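Local coordinates for protein Hpy188I (Helicobacter pylori, PDB 3OQG) that cleaves DNA as a restriction endonuclease of the GIY-YIG nuclease family, acting as a dimer that probably relies on a divalent metal ion, at residues A[164-167]-A[168-172]. Numbering follows the deposited sequence.
Sequences ENFI and KNHNK
F166 and H170 meet over the last turn of helix 154-170, where i to i+4 backbone bonds run from K168 N to E164 O, N169 N to N165 O and H170 N to F166 O; N171, with positive phi, leaves the helix and gives only a weak, bent bond from its N to I167 O. The two rings form an edge-to-face pair, centroids 4.7 Å apart and planes at 60°. H170 CD2 does the touching, standing 3.6 Å above the centre of the F166 ring. A chi1 of -174° swings that ring away from F166 N to the side of its own carbonyl, where H170 follows one turn on. K172 O approaches the same ring at its edge, 3.2 Å from F166 CD2, and is buried without a polar partner. On another side of the helix, K168 bends at its last torsion, and NZ donates hydrogen bonds to N169 OD1 (2.9 Å) and, in one of two N165 conformers, to N165 OD1 (2.7 Å), from above that carbonyl's plane. In that conformer the N165 and N169 amide planes lie 86° apart, and both ND2 atoms donate to E36 OE1 of the second subunit. The same subunit receives K172 NZ at the backbone O of D28, a residue observed to bind calcium, and packs I30 against both rings. About 30 Å from the chain centre, the contact thus places the C-terminal end of helix 154-170 at the dimer interface, with P174 of the following loop touching F166.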
loop_
_atom_site.group_PDB
_atom_site.type_symbol
_atom_site.label_atom_id
_atom_site.label_comp_id
_atom_site.label_asym_id
_atom_site.label_seq_id
_atom_site.Cartn_x
_atom_site.Cartn_y
_atom_site.Cartn_z
ATOM N N GLU A 164 5.022 -17.460 5.076
ATOM C CA GLU A 164 5.649 -18.542 4.327
ATOM C C GLU A 164 5.915 -19.752 5.242
ATOM O O GLU A 164 5.772 -20.886 4.803
ATOM C CB GLU A 164 6.880 -18.049 3.551
ATOM C CG GLU A 164 6.466 -17.308 2.266
ATOM C CD GLU A 164 7.613 -16.949 1.344
ATOM O OE1 GLU A 164 7.449 -15.980 0.567
ATOM O OE2 GLU A 164 8.663 -17.625 1.380
ATOM N N ASN A 165 6.273 -19.497 6.507
ATOM C CA ASN A 165 6.441 -20.561 7.510
ATOM C C ASN A 165 5.093 -21.197 7.854
ATOM O O ASN A 165 4.981 -22.417 7.971
ATOM C CB ASN A 165 7.096 -20.021 8.791
ATOM C CG ASN A 165 7.494 -21.128 9.771
ATOM O OD1 ASN A 165 8.434 -21.884 9.520
ATOM N ND2 ASN A 165 6.788 -21.218 10.890
ATOM N N PHE A 166 4.075 -20.354 8.008
ATOM C CA PHE A 166 2.698 -20.814 8.267
ATOM C C PHE A 166 2.236 -21.808 7.184
ATOM O O PHE A 166 1.687 -22.855 7.485
ATOM C CB PHE A 166 1.767 -19.598 8.300
ATOM C CG PHE A 166 0.355 -19.901 8.705
ATOM C CD1 PHE A 166 -0.067 -19.689 10.011
ATOM C CD2 PHE A 166 -0.573 -20.330 7.773
ATOM C CE1 PHE A 166 -1.362 -19.932 10.383
ATOM C CE2 PHE A 166 -1.883 -20.570 8.140
ATOM C CZ PHE A 166 -2.282 -20.358 9.445
ATOM N N ILE A 167 2.510 -21.471 5.929
ATOM C CA ILE A 167 2.102 -22.282 4.782
ATOM C C ILE A 167 2.801 -23.650 4.789
ATOM O O ILE A 167 2.190 -24.683 4.484
ATOM C CB ILE A 167 2.388 -21.517 3.456
ATOM C CG1 ILE A 167 1.355 -20.400 3.264
ATOM C CG2 ILE A 167 2.366 -22.470 2.268
ATOM C CD1 ILE A 167 1.792 -19.268 2.320
ATOM N N LYS A 168 4.079 -23.664 5.147
ATOM C CA LYS A 168 4.823 -24.914 5.269
ATOM C C LYS A 168 4.322 -25.793 6.427
ATOM O O LYS A 168 4.290 -27.017 6.337
ATOM C CB LYS A 168 6.324 -24.607 5.387
ATOM C CG LYS A 168 7.006 -25.163 6.586
ATOM C CD LYS A 168 8.480 -24.828 6.572
ATOM C CE LYS A 168 9.115 -25.248 7.889
ATOM N NZ LYS A 168 8.565 -24.497 9.056
ATOM N N ASN A 169 3.930 -25.148 7.518
ATOM C CA ASN A 169 3.432 -25.865 8.676
ATOM C C ASN A 169 2.018 -26.427 8.485
ATOM O O ASN A 169 1.752 -27.564 8.878
ATOM C CB ASN A 169 3.482 -24.958 9.907
ATOM C CG ASN A 169 4.903 -24.556 10.277
ATOM O OD1 ASN A 169 5.874 -25.168 9.811
ATOM N ND2 ASN A 169 5.037 -23.538 11.137
ATOM N N HIS A 170 1.138 -25.649 7.857
ATOM C CA HIS A 170 -0.289 -25.974 7.774
ATOM C C HIS A 170 -0.808 -26.179 6.355
ATOM O O HIS A 170 -1.972 -26.532 6.166
ATOM C CB HIS A 170 -1.095 -24.856 8.456
ATOM C CG HIS A 170 -0.628 -24.557 9.844
ATOM N ND1 HIS A 170 -0.730 -25.469 10.869
ATOM C CD2 HIS A 170 -0.057 -23.451 10.379
ATOM C CE1 HIS A 170 -0.227 -24.948 11.973
ATOM N NE2 HIS A 170 0.191 -23.725 11.701
ATOM N N ASN A 171 0.045 -25.963 5.362
ATOM C CA ASN A 171 -0.336 -26.152 3.964
ATOM C C ASN A 171 -1.554 -25.344 3.526
ATOM O O ASN A 171 -2.361 -25.799 2.711
ATOM C CB ASN A 171 -0.581 -27.633 3.671
ATOM C CG ASN A 171 -0.476 -27.937 2.211
ATOM O OD1 ASN A 171 0.125 -27.163 1.463
ATOM N ND2 ASN A 171 -1.058 -29.050 1.779
ATOM N N LYS A 172 -1.675 -24.138 4.065
ATOM C CA LYS A 172 -2.697 -23.202 3.627
ATOM C C LYS A 172 -2.337 -21.846 4.217
ATOM O O LYS A 172 -1.488 -21.770 5.121
ATOM C CB LYS A 172 -4.085 -23.626 4.121
ATOM C CG LYS A 172 -4.159 -23.853 5.614
ATOM C CD LYS A 172 -5.526 -23.532 6.207
ATOM C CE LYS A 172 -6.518 -24.644 5.984
ATOM N NZ LYS A 172 -7.895 -24.076 5.814
#